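Long-range contacts in leucine aminopeptidase 1 (Caenorhabditis elegans, PDB 2HC9), which catalyses the zinc-dependent release of N-terminal amino acids, preferably leucine, from peptides, and probably serves as a digestive enzyme: residues D191-V196 and G281-Y286; V234-E239 and L298-C303; I247-K252 and T356-A361; I340-V345 and G438-A443; A377-D382 and L451-L456. The protein carries 1 engineered substitution. All coordinates share one frame; numbering follows the deposited sequence. Where two conformers were deposited one is given.

Contact 1 of 5, residues D191-V196 and G281-Y286; sequences DEAVKV and GMLEAY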
# COMPACT_ATOMS: atom_id res chain seq x y z
N ASP A 191 24.85 -12.92 29.87
CA ASP A 191 24.94 -13.08 31.34
C ASP A 191 23.93 -14.09 31.88
O ASP A 191 24.27 -14.91 32.74
CB ASP A 191 24.78 -11.73 32.05
CG ASP A 191 25.97 -10.82 31.84
OD1 ASP A 191 27.02 -11.30 31.38
OD2 ASP A 191 25.85 -9.61 32.11
N GLU A 192 22.70 -14.05 31.36
CA GLU A 192 21.67 -15.01 31.71
C GLU A 192 22.08 -16.45 31.37
O GLU A 192 21.86 -17.35 32.15
CB GLU A 192 20.32 -14.66 31.04
CG GLU A 192 19.71 -13.32 31.53
CD GLU A 192 18.82 -13.43 32.75
OE1 GLU A 192 18.73 -14.51 33.35
OE2 GLU A 192 18.20 -12.40 33.12
N ALA A 193 22.68 -16.65 30.19
CA ALA A 193 23.10 -17.99 29.78
C ALA A 193 24.25 -18.46 30.67
O ALA A 193 24.31 -19.64 31.11
CB ALA A 193 23.56 -17.96 28.31
N VAL A 194 25.16 -17.54 30.95
CA VAL A 194 26.31 -17.88 31.81
C VAL A 194 25.88 -18.26 33.25
O VAL A 194 26.45 -19.18 33.85
CB VAL A 194 27.40 -16.78 31.79
CG1 VAL A 194 28.51 -17.06 32.86
CG2 VAL A 194 28.02 -16.70 30.40
N LYS A 195 24.85 -17.60 33.76
CA LYS A 195 24.28 -17.99 35.06
C LYS A 195 23.80 -19.44 35.07
O LYS A 195 24.09 -20.18 36.00
CB LYS A 195 23.12 -17.06 35.43
CG LYS A 195 23.58 -15.73 35.96
CD LYS A 195 22.37 -14.86 36.39
CE LYS A 195 21.86 -15.31 37.75
NZ LYS A 195 20.67 -14.53 38.20
N VAL A 196 23.06 -19.83 34.04
CA VAL A 196 22.62 -21.22 33.89
C VAL A 196 23.84 -22.15 33.70
O VAL A 196 23.91 -23.24 34.30
CB VAL A 196 21.62 -21.38 32.70
CG1 VAL A 196 21.36 -22.88 32.39
CG2 VAL A 196 20.31 -20.63 32.99
N GLY A 281 14.28 -20.61 25.01
CA GLY A 281 13.67 -21.94 25.19
C GLY A 281 14.72 -23.05 25.21
O GLY A 281 14.61 -23.99 26.02
N MET A 282 15.75 -22.95 24.37
CA MET A 282 16.83 -23.96 24.37
C MET A 282 17.64 -23.90 25.67
O MET A 282 17.95 -24.95 26.27
CB MET A 282 17.78 -23.77 23.16
CG MET A 282 17.13 -24.14 21.79
SD MET A 282 16.23 -25.72 21.85
CE MET A 282 16.73 -26.51 20.31
N LEU A 283 17.98 -22.69 26.11
CA LEU A 283 18.69 -22.49 27.38
C LEU A 283 17.93 -23.11 28.55
O LEU A 283 18.53 -23.81 29.41
CB LEU A 283 18.84 -20.98 27.64
CG LEU A 283 19.47 -20.60 28.99
CD1 LEU A 283 20.89 -21.19 29.05
CD2 LEU A 283 19.44 -19.09 29.25
N GLU A 284 16.62 -22.86 28.62
CA GLU A 284 15.84 -23.35 29.75
C GLU A 284 15.48 -24.82 29.66
O GLU A 284 15.34 -25.48 30.69
CB GLU A 284 14.59 -22.47 29.99
CG GLU A 284 14.95 -20.99 30.24
CD GLU A 284 15.75 -20.76 31.54
OE1 GLU A 284 15.60 -21.58 32.47
OE2 GLU A 284 16.47 -19.74 31.62
N ALA A 285 15.38 -25.34 28.44
CA ALA A 285 15.34 -26.81 28.25
C ALA A 285 16.61 -27.49 28.75
O ALA A 285 16.54 -28.51 29.42
CB ALA A 285 15.11 -27.19 26.77
N TYR A 286 17.76 -26.95 28.37
CA TYR A 286 19.06 -27.47 28.79
C TYR A 286 19.10 -27.49 30.32
O TYR A 286 19.49 -28.49 30.92
CB TYR A 286 20.16 -26.58 28.22
CG TYR A 286 21.58 -26.93 28.64
CD1 TYR A 286 22.34 -27.83 27.88
CD2 TYR A 286 22.17 -26.35 29.78
CE1 TYR A 286 23.63 -28.15 28.22
CE2 TYR A 286 23.50 -26.66 30.14
CZ TYR A 286 24.21 -27.55 29.34
OH TYR A 286 25.51 -27.88 29.66
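Val196 of helix 186-199 and Leu283 of helix 277-290 meet where two helices run side by side over one face of the central sheet of the catalytic domain. The segment axes are 10.5 Å apart and only 12° from parallel, a spacing that branched side chains can bridge. Leu283 and Val196 share the bridging about equally. The leucine CG stands opposite the backbone N (chi1 176°), which sends both methyls across: Leu283 CD1 lies 3.7 Å from Val196 CB, while Leu283 CD2 rests 3.9 Å from Ala193 CA, where the small alanine lets a methyl come close to the helix backbone. Below this seam lies the strand layer: Leu283 also packs on Leu236 and Leu302, so the helices and the sheet share one apolar interior. Cutting Leu283 back to an alanine removes both methyls and would probably leave a gap between Val196 and the backbone at Ala193. Val196 CG1 also reaches the ring edge of Tyr286, 4.4 Å from CD2, and the phenol OH is hydrogen-bonded to Ser202. At the polar border the bent chain of Glu284 brings OE2 to 4.2 Å from Val196 CG2, while Glu192 turns to Arg175 in a salt bridge.

Contact 2 of 5, residues V234-E239 and L298-C303; sequences VVLSHE and LHACLC
Leu236 and Ala300 sit side by side at the middle of an antiparallel strand pair, their CB atoms 4.3 Å apart in a hydrogen-bonded pair. Val234 and Leu302 continue this apolar face, which helices 186-199 and 277-290 cover; the small Ala300 suits a place where Tyr286 packs down on the sheet. On the other face Val235 CG1 lies 4.3 Å from Cys301 SG, and both touch Leu352. Six backbone hydrogen bonds tie the strands together, and the one from His238 N to Leu298 O, at 2.8 Å, is nearly linear at the acceptor (C=O...N 173°). Farther along, polar groups take over. Ser237 OG lies in the plane of the His299 ring, at its edge, 2.8 Å from ND1, and this hydrogen bond pins the ring's rotation. Glu239 stretches over so that OE2 comes to 4.1 Å from His299 CE1, its carboxylate turned 79° from the ring plane. A leucine in place of His299 would probably leave the buried Ser237 hydroxyl without this mate. Either Ser237 OG or His299 ND1 could be the donor; the nearby Glu239 carboxylate might favour a positively charged ring, in which case ND1 would donate, but the charge is not seen.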
# COMPACT_ATOMS: atom_id res chain seq x y z
N VAL A 234 27.41 -18.34 22.61
CA VAL A 234 27.62 -18.95 23.93
C VAL A 234 27.36 -20.43 23.82
O VAL A 234 26.30 -20.85 23.32
CB VAL A 234 26.66 -18.34 24.98
CG1 VAL A 234 26.77 -19.09 26.34
CG2 VAL A 234 26.95 -16.83 25.14
N VAL A 235 28.29 -21.24 24.32
CA VAL A 235 28.09 -22.70 24.35
C VAL A 235 28.11 -23.13 25.82
O VAL A 235 29.08 -22.82 26.52
CB VAL A 235 29.22 -23.44 23.60
CG1 VAL A 235 28.94 -24.96 23.57
CG2 VAL A 235 29.34 -22.90 22.16
N LEU A 236 27.08 -23.84 26.26
CA LEU A 236 27.13 -24.56 27.54
C LEU A 236 27.23 -26.03 27.20
O LEU A 236 26.36 -26.56 26.51
CB LEU A 236 25.85 -24.33 28.35
CG LEU A 236 25.41 -22.86 28.44
CD1 LEU A 236 24.14 -22.77 29.29
CD2 LEU A 236 26.55 -21.97 29.01
N SER A 237 28.28 -26.70 27.70
CA SER A 237 28.46 -28.13 27.40
C SER A 237 28.39 -28.99 28.65
O SER A 237 29.04 -28.67 29.67
CB SER A 237 29.79 -28.36 26.68
OG SER A 237 29.77 -27.72 25.40
N HIS A 238 27.59 -30.05 28.54
CA HIS A 238 27.40 -31.10 29.55
C HIS A 238 27.98 -32.37 28.93
O HIS A 238 27.31 -33.09 28.19
CB HIS A 238 25.90 -31.26 29.83
CG HIS A 238 25.54 -32.39 30.76
ND1 HIS A 238 25.68 -32.30 32.13
CD2 HIS A 238 25.01 -33.62 30.51
CE1 HIS A 238 25.26 -33.42 32.69
NE2 HIS A 238 24.83 -34.23 31.74
N GLU A 239 29.26 -32.60 29.20
CA GLU A 239 29.99 -33.67 28.52
C GLU A 239 29.99 -34.95 29.34
O GLU A 239 30.35 -34.96 30.52
CB GLU A 239 31.41 -33.20 28.17
CG GLU A 239 31.32 -31.99 27.21
CD GLU A 239 32.66 -31.47 26.71
OE1 GLU A 239 33.56 -31.20 27.53
OE2 GLU A 239 32.77 -31.29 25.48
N LEU A 298 25.36 -33.22 25.99
CA LEU A 298 24.34 -32.23 25.62
C LEU A 298 24.99 -30.87 25.57
O LEU A 298 25.77 -30.51 26.47
CB LEU A 298 23.19 -32.21 26.65
CG LEU A 298 22.00 -31.28 26.33
CD1 LEU A 298 21.29 -31.73 25.03
CD2 LEU A 298 21.02 -31.20 27.52
N HIS A 299 24.66 -30.09 24.53
CA HIS A 299 25.21 -28.73 24.40
C HIS A 299 24.06 -27.75 24.13
O HIS A 299 23.15 -28.05 23.35
CB HIS A 299 26.20 -28.63 23.23
CG HIS A 299 27.24 -29.71 23.20
ND1 HIS A 299 28.46 -29.60 23.86
CD2 HIS A 299 27.28 -30.91 22.56
CE1 HIS A 299 29.18 -30.68 23.63
NE2 HIS A 299 28.49 -31.50 22.85
N ALA A 300 24.10 -26.58 24.77
CA ALA A 300 23.23 -25.45 24.37
C ALA A 300 24.13 -24.47 23.63
O ALA A 300 25.17 -24.07 24.15
CB ALA A 300 22.59 -24.80 25.60
N CYS A 301 23.74 -24.10 22.40
CA CYS A 301 24.55 -23.18 21.59
C CYS A 301 23.65 -22.00 21.26
O CYS A 301 22.66 -22.15 20.54
CB CYS A 301 24.99 -23.83 20.27
SG CYS A 301 25.92 -25.36 20.48
N LEU A 302 23.97 -20.83 21.81
CA LEU A 302 23.09 -19.67 21.71
C LEU A 302 23.71 -18.62 20.82
O LEU A 302 24.82 -18.17 21.08
CB LEU A 302 22.80 -19.08 23.10
CG LEU A 302 22.27 -20.13 24.10
CD1 LEU A 302 21.98 -19.43 25.42
CD2 LEU A 302 21.05 -20.93 23.63
N CYS A 303 22.99 -18.23 19.76
CA CYS A 303 23.51 -17.24 18.83
C CYS A 303 22.84 -15.93 19.18
O CYS A 303 21.64 -15.78 18.96
CB CYS A 303 23.16 -17.68 17.39
SG CYS A 303 23.74 -19.37 17.01

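Contact 3 of 5, residues I247-K252 and T356-A361; sequences IALVGK and TIFDMA. With ZN (zinc ion), chain C.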
# COMPACT_ATOMS: atom_id res chain seq x y z
N ILE A 247 24.21 -34.42 21.62
CA ILE A 247 23.01 -33.67 21.20
C ILE A 247 23.29 -32.18 21.37
O ILE A 247 23.80 -31.77 22.40
CB ILE A 247 21.77 -34.08 22.07
CG1 ILE A 247 21.50 -35.60 21.93
CG2 ILE A 247 20.55 -33.24 21.72
CD1 ILE A 247 20.65 -36.19 23.05
N ALA A 248 22.99 -31.39 20.33
CA ALA A 248 23.13 -29.93 20.43
C ALA A 248 21.77 -29.28 20.34
O ALA A 248 20.93 -29.66 19.50
CB ALA A 248 24.04 -29.40 19.34
N LEU A 249 21.54 -28.28 21.20
CA LEU A 249 20.35 -27.45 21.16
C LEU A 249 20.79 -26.04 20.75
O LEU A 249 21.35 -25.29 21.56
CB LEU A 249 19.67 -27.37 22.54
CG LEU A 249 19.32 -28.73 23.15
CD1 LEU A 249 18.86 -28.61 24.61
CD2 LEU A 249 18.25 -29.48 22.31
N VAL A 250 20.54 -25.70 19.49
CA VAL A 250 21.01 -24.42 18.94
C VAL A 250 19.80 -23.47 18.93
O VAL A 250 18.76 -23.79 18.37
CB VAL A 250 21.60 -24.59 17.51
CG1 VAL A 250 22.29 -23.26 17.02
CG2 VAL A 250 22.66 -25.78 17.47
N GLY A 251 19.95 -22.28 19.53
CA GLY A 251 18.84 -21.34 19.66
C GLY A 251 19.13 -19.99 19.01
O GLY A 251 20.23 -19.43 19.14
N LYS A 252 18.10 -19.44 18.33
CA LYS A 252 18.15 -18.08 17.78
C LYS A 252 17.92 -17.06 18.88
O LYS A 252 16.81 -17.01 19.46
CB LYS A 252 17.07 -17.89 16.70
CG LYS A 252 16.98 -16.43 16.15
CD LYS A 252 15.87 -16.29 15.11
CE LYS A 252 15.74 -14.81 14.71
NZ LYS A 252 14.67 -14.56 13.67
N THR A 356 23.21 -35.37 16.83
CA THR A 356 21.81 -34.95 16.79
C THR A 356 21.81 -33.44 17.03
O THR A 356 22.23 -32.95 18.10
CB THR A 356 20.95 -35.69 17.87
OG1 THR A 356 21.12 -37.11 17.72
CG2 THR A 356 19.46 -35.36 17.69
N ILE A 357 21.37 -32.68 16.01
CA ILE A 357 21.42 -31.21 16.08
C ILE A 357 20.01 -30.65 15.91
O ILE A 357 19.37 -30.83 14.87
CB ILE A 357 22.36 -30.60 15.01
CG1 ILE A 357 23.79 -31.18 15.15
CG2 ILE A 357 22.33 -29.04 15.07
CD1 ILE A 357 24.72 -30.83 13.98
N PHE A 358 19.52 -30.01 16.97
CA PHE A 358 18.23 -29.31 16.95
C PHE A 358 18.53 -27.83 16.87
O PHE A 358 19.40 -27.34 17.58
CB PHE A 358 17.43 -29.58 18.24
CG PHE A 358 17.05 -31.01 18.43
CD1 PHE A 358 15.88 -31.51 17.84
CD2 PHE A 358 17.81 -31.84 19.25
CE1 PHE A 358 15.49 -32.84 18.04
CE2 PHE A 358 17.43 -33.18 19.46
CZ PHE A 358 16.27 -33.69 18.84
N ASP A 359 17.78 -27.11 16.05
CA ASP A 359 17.82 -25.66 16.14
C ASP A 359 16.38 -25.18 16.29
O ASP A 359 15.47 -25.74 15.69
CB ASP A 359 18.58 -25.02 14.94
CG ASP A 359 17.76 -24.99 13.66
OD1 ASP A 359 17.97 -25.85 12.79
OD2 ASP A 359 16.90 -24.08 13.53
N MET A 360 16.17 -24.18 17.14
CA MET A 360 14.82 -23.70 17.39
C MET A 360 14.87 -22.19 17.33
O MET A 360 15.79 -21.56 17.88
CB MET A 360 14.35 -24.15 18.77
CG MET A 360 12.89 -23.77 19.05
SD MET A 360 12.14 -24.51 20.54
CE MET A 360 12.99 -23.65 21.90
N ALA A 361 13.88 -21.60 16.68
CA ALA A 361 13.95 -20.18 16.33
C ALA A 361 12.56 -19.62 16.12
O ALA A 361 11.70 -20.29 15.56
CB ALA A 361 14.75 -19.98 15.05
ZN ZN C . 14.55 -12.45 13.43
O HOH W 1 13.59 -12.38 11.59
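Ile247 to Lys252 and Thr356 to Ala361 are neighbouring parallel strands at the heart of the catalytic sheet, and five backbone hydrogen bonds join them. Residues of the two strands take turns as donor: Ala248 N binds Thr356 O at 2.8 Å, Phe358 N binds Ala248 O, and so on to Lys252 N, whose bond to Met360 O is longer at 3.2 Å. CA-H...O contacts fill in between, such as Asp359 CA to Val250 O at 3.1 Å.

Apolar contacts clothe both faces. On one, Ile247 CG2 meets the edge of the Phe358 ring in its plane, 3.9 Å from CE2, and Leu249 CD2 lies 3.9 Å from Phe358 CD2, the two side chains running side by side; Phe476 adds an edge-to-face ring contact to Phe358. On the other face Val250 CG2 and Ile357 CG2 sit side by side at 4.1 Å, beta-branched residues well suited to a strand. Near the C-terminal ends Lys252 CB and Ala361 CB pack at 3.5 Å, and the small alanine suits this close approach.

Lys252 runs fully extended (chi1 175°), carrying NZ to 2.1 Å from the zinc ion. A water is another ligand, and Asp257, Asp275 and Glu336 complete the site. One end of the lysine is thus held by the sheet and the other by the metal, while the carboxylates would offset the positive charge of the zinc.

Contact 4 of 5, residues I340-V345 and G438-A443; sequences ILADGV and GLLIGA. Engineered in segment 438-443: Leu440 (natural residue Phe).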
# COMPACT_ATOMS: atom_id res chain seq x y z
N ILE A 340 22.58 -16.58 11.41
CA ILE A 340 23.28 -16.86 12.66
C ILE A 340 23.20 -18.35 13.02
O ILE A 340 24.17 -18.92 13.55
CB ILE A 340 22.86 -15.92 13.82
CG1 ILE A 340 21.46 -16.27 14.36
CG2 ILE A 340 22.92 -14.43 13.36
CD1 ILE A 340 21.01 -15.41 15.59
N LEU A 341 22.05 -18.97 12.73
CA LEU A 341 21.87 -20.39 13.00
C LEU A 341 22.71 -21.26 12.07
O LEU A 341 23.12 -22.32 12.48
CB LEU A 341 20.40 -20.81 12.91
CG LEU A 341 19.48 -20.23 14.01
CD1 LEU A 341 18.03 -20.36 13.57
CD2 LEU A 341 19.71 -20.93 15.38
N ALA A 342 22.96 -20.82 10.83
CA ALA A 342 23.86 -21.56 9.94
C ALA A 342 25.24 -21.73 10.61
O ALA A 342 25.88 -22.80 10.52
CB ALA A 342 24.02 -20.80 8.58
N ASP A 343 25.72 -20.68 11.27
CA ASP A 343 26.99 -20.81 12.01
C ASP A 343 26.85 -21.73 13.23
O ASP A 343 27.74 -22.54 13.51
CB ASP A 343 27.47 -19.44 12.47
CG ASP A 343 28.04 -18.58 11.34
OD1 ASP A 343 28.18 -19.08 10.18
OD2 ASP A 343 28.35 -17.41 11.63
N GLY A 344 25.75 -21.58 13.97
CA GLY A 344 25.58 -22.37 15.21
C GLY A 344 25.50 -23.86 14.93
O GLY A 344 26.10 -24.68 15.64
N VAL A 345 24.78 -24.22 13.87
CA VAL A 345 24.61 -25.61 13.51
C VAL A 345 25.92 -26.20 12.93
O VAL A 345 26.31 -27.34 13.22
CB VAL A 345 23.39 -25.76 12.56
CG1 VAL A 345 23.36 -27.08 11.92
CG2 VAL A 345 22.07 -25.54 13.31
N GLY A 438 14.50 -22.68 6.63
CA GLY A 438 15.25 -23.74 7.29
C GLY A 438 16.35 -24.34 6.43
O GLY A 438 17.42 -24.70 6.92
N LEU A 439 16.10 -24.42 5.11
CA LEU A 439 17.09 -24.99 4.18
C LEU A 439 18.33 -24.12 4.06
O LEU A 439 19.41 -24.63 3.79
CB LEU A 439 16.47 -25.20 2.79
CG LEU A 439 15.43 -26.34 2.71
CD1 LEU A 439 14.79 -26.32 1.30
CD2 LEU A 439 16.08 -27.68 3.02
N LEU A 440 18.19 -22.81 4.25
CA LEU A 440 19.38 -21.95 4.27
C LEU A 440 20.30 -22.43 5.41
O LEU A 440 21.50 -22.56 5.22
CB LEU A 440 19.02 -20.47 4.47
CG LEU A 440 20.16 -19.45 4.54
CD1 LEU A 440 20.99 -19.42 5.87
CD2 LEU A 440 21.06 -19.48 3.25
N ILE A 441 19.72 -22.68 6.59
CA ILE A 441 20.49 -23.20 7.73
C ILE A 441 21.15 -24.54 7.36
O ILE A 441 22.38 -24.71 7.48
CB ILE A 441 19.58 -23.40 8.97
CG1 ILE A 441 18.97 -22.06 9.43
CG2 ILE A 441 20.39 -24.03 10.12
CD1 ILE A 441 17.77 -22.23 10.38
N GLY A 442 20.34 -25.47 6.89
CA GLY A 442 20.84 -26.83 6.60
C GLY A 442 21.85 -26.91 5.47
O GLY A 442 22.65 -27.83 5.42
N ALA A 443 21.83 -25.93 4.57
CA ALA A 443 22.77 -25.91 3.44
C ALA A 443 24.24 -25.85 3.90
O ALA A 443 25.14 -26.12 3.12
CB ALA A 443 22.45 -24.72 2.50
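Ala342 and Ile441 mark the close approach of two helices whose segment axes pass 8.4 Å apart at a crossing angle of -38°, with the CA atoms of this pair just 4.4 Å from each other. Helices 337-350 and 433-442 lie here on one face of the catalytic domain's central sheet, the face that carries Val250 and Asp359. Such proximity calls for small residues, and Ala342 supplies one: its short side chain lets Ile441 CG2 come within 4.2 Å of Ala342 N.

Ile441 does most of the touching, with its two branches parting company. CG1 stands opposite its own carbonyl carbon (chi1 -62°) and leads toward Leu341, where Ile441 CD1 meets Leu341 CD1 at 3.7 Å; Leu341 CB backs the same methyl. Ile441 CG2 turns toward Val345 CG2, 3.9 Å away, a contact left doubtful because Val345 has a second conformer. A beta-branched isoleucine can thus reach toward two successive turns of the facing helix. Beneath, Leu341 packs on Val250, Lys252 and Ala361 and Ile441 on Asp359, which seats both helices on strands beside the metal site, one of which carries the zinc ligand Lys252. Beside this seam stands Leu440, an engineered substitution for the natural phenylalanine; its side chain lies about 4 Å from that of Arg338, a predicted active-site residue, and Leu440 CD1 rests 4.3 Å from Ala342 CB.

Contact 5 of 5, residues A377-D382 and L451-L456; sequences AAMTND and LRWLHL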
# COMPACT_ATOMS: atom_id res chain seq x y z
N ALA A 377 6.78 -25.56 13.74
CA ALA A 377 6.90 -26.23 12.45
C ALA A 377 8.26 -26.88 12.37
O ALA A 377 9.28 -26.19 12.43
CB ALA A 377 6.68 -25.19 11.30
N ALA A 378 8.29 -28.21 12.30
CA ALA A 378 9.54 -28.98 12.32
C ALA A 378 9.93 -29.49 10.94
O ALA A 378 9.12 -30.14 10.25
CB ALA A 378 9.40 -30.18 13.27
N MET A 379 11.17 -29.23 10.57
CA MET A 379 11.73 -29.75 9.32
C MET A 379 12.99 -30.54 9.64
O MET A 379 13.94 -30.02 10.24
CB MET A 379 12.04 -28.60 8.38
CG MET A 379 12.39 -29.07 6.95
SD MET A 379 12.95 -27.68 5.93
CE MET A 379 14.62 -27.46 6.53
N THR A 380 12.98 -31.82 9.25
CA THR A 380 14.09 -32.72 9.59
C THR A 380 14.42 -33.69 8.45
O THR A 380 13.53 -34.12 7.70
CB THR A 380 13.79 -33.50 10.91
OG1 THR A 380 14.88 -34.40 11.19
CG2 THR A 380 12.47 -34.31 10.81
N ASN A 381 15.69 -34.04 8.34
CA ASN A 381 16.15 -35.10 7.42
C ASN A 381 15.81 -36.50 7.90
O ASN A 381 16.00 -37.47 7.16
CB ASN A 381 17.66 -34.98 7.13
CG ASN A 381 18.53 -35.33 8.33
OD1 ASN A 381 18.16 -35.05 9.47
ND2 ASN A 381 19.67 -35.96 8.08
N ASP A 382 15.31 -36.61 9.13
CA ASP A 382 15.07 -37.92 9.74
C ASP A 382 13.60 -38.17 10.04
O ASP A 382 13.03 -37.58 10.96
CB ASP A 382 15.94 -38.10 11.00
CG ASP A 382 15.97 -39.55 11.48
OD1 ASP A 382 16.89 -40.30 11.08
OD2 ASP A 382 15.08 -39.92 12.27
N LEU A 451 23.91 -37.47 9.82
CA LEU A 451 23.51 -37.24 11.21
C LEU A 451 22.02 -36.96 11.26
O LEU A 451 21.32 -37.14 10.26
CB LEU A 451 24.33 -36.10 11.86
CG LEU A 451 24.47 -34.73 11.15
CD1 LEU A 451 23.23 -33.83 11.31
CD2 LEU A 451 25.68 -34.02 11.72
N ARG A 452 21.50 -36.57 12.43
CA ARG A 452 20.09 -36.16 12.49
C ARG A 452 20.04 -34.66 12.77
O ARG A 452 20.65 -34.18 13.72
CB ARG A 452 19.35 -36.94 13.58
CG ARG A 452 19.27 -38.46 13.24
CD ARG A 452 18.46 -39.23 14.28
NE ARG A 452 19.02 -39.02 15.61
CZ ARG A 452 18.36 -39.21 16.75
NH1 ARG A 452 17.10 -39.63 16.72
NH2 ARG A 452 18.97 -38.97 17.92
N TRP A 453 19.33 -33.93 11.91
CA TRP A 453 19.20 -32.48 12.03
C TRP A 453 17.72 -32.17 12.01
O TRP A 453 16.99 -32.63 11.14
CB TRP A 453 19.92 -31.75 10.86
CG TRP A 453 19.50 -30.27 10.77
CD1 TRP A 453 19.55 -29.33 11.77
CD2 TRP A 453 18.96 -29.61 9.62
NE1 TRP A 453 19.05 -28.12 11.31
CE2 TRP A 453 18.70 -28.26 9.99
CE3 TRP A 453 18.66 -30.03 8.31
CZ2 TRP A 453 18.15 -27.34 9.10
CZ3 TRP A 453 18.12 -29.10 7.43
CH2 TRP A 453 17.88 -27.78 7.82
N LEU A 454 17.27 -31.36 12.97
CA LEU A 454 15.89 -30.92 13.01
C LEU A 454 15.85 -29.43 13.29
O LEU A 454 16.40 -28.94 14.29
CB LEU A 454 15.09 -31.70 14.06
CG LEU A 454 13.58 -31.40 14.09
CD1 LEU A 454 12.71 -32.67 14.33
CD2 LEU A 454 13.22 -30.24 15.09
N HIS A 455 15.15 -28.72 12.41
CA HIS A 455 14.92 -27.27 12.55
C HIS A 455 13.47 -27.05 13.01
O HIS A 455 12.56 -27.68 12.48
CB HIS A 455 15.15 -26.62 11.17
CG HIS A 455 14.53 -25.26 11.04
ND1 HIS A 455 14.97 -24.17 11.76
CD2 HIS A 455 13.50 -24.82 10.27
CE1 HIS A 455 14.23 -23.12 11.45
NE2 HIS A 455 13.32 -23.49 10.56
N LEU A 456 13.25 -26.18 14.00
CA LEU A 456 11.93 -26.01 14.56
C LEU A 456 11.63 -24.50 14.59
O LEU A 456 12.31 -23.75 15.30
CB LEU A 456 11.87 -26.59 16.00
CG LEU A 456 10.49 -26.52 16.69
CD1 LEU A 456 9.43 -27.35 15.92
CD2 LEU A 456 10.60 -27.01 18.13
O HOH W 2 15.57 -41.00 14.67
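Asn381 carries on, by its side chain, the pairing of two antiparallel strands, 376-380 and 452-457, in the catalytic sheet. Its CB points toward the neighbouring strand. CG takes the crowded position between backbone N and carbonyl carbon (chi1 70°), which presents the amide to the partner's backbone. Asn381 OD1 accepts from Trp453 N at 2.9 Å, and Asn381 ND2 donates a hydrogen bond to Leu451 O at 3.0 Å, the acceptor nearly in the amide plane. Asparagine suits this strand end because one amide imitates a peptide group.

Just before it, Thr380 OG1 donates to Trp453 O from above the carbonyl plane (2.8 Å) and accepts from Asp382 N, an ST turn at the end of the strand; Thr380 O is hydrogen-bonded to Arg83 of a second subunit. Met379 and His455 exchange two backbone bonds. Met379 bends at its thioether to set CE 3.5 Å from Trp453 CH2, while Trp453 NE1 is held by Asp359. At the polar end Asp382, whose OD2 caps Leu385 N of helix 383-396, lies against the aliphatic part of Arg452. Arg452 NH2 is hydrogen-bonded to Thr356 OG1, and a water lies 2.7 Å from Asp382 OD2 and 2.9 Å from Arg452 NH1.

Contacts 2, 3 and 5 are successive strand pairings of one sheet: contact 2 joins contact 3 through His299 O and Leu249 N (2.7 Å), and contact 3 joins contact 5 through Asp359 O and Leu456 N (2.8 Å). Contacts 1 and 4 are helix pairs on opposite faces of this sheet, 21 Å apart between centres. Contact 3 reaches the zinc site directly through Lys252. Contact 4 borders it, the side chain of Leu341 lying about 4 Å from that of Lys252, whereas the side chain of Leu283 in contact 1 is about 12 Å from that of Lys252. Asp359 OD2 and His455 ND1, 2.6 Å apart, also bind contacts 3 and 5 beneath Ile441 of contact 4.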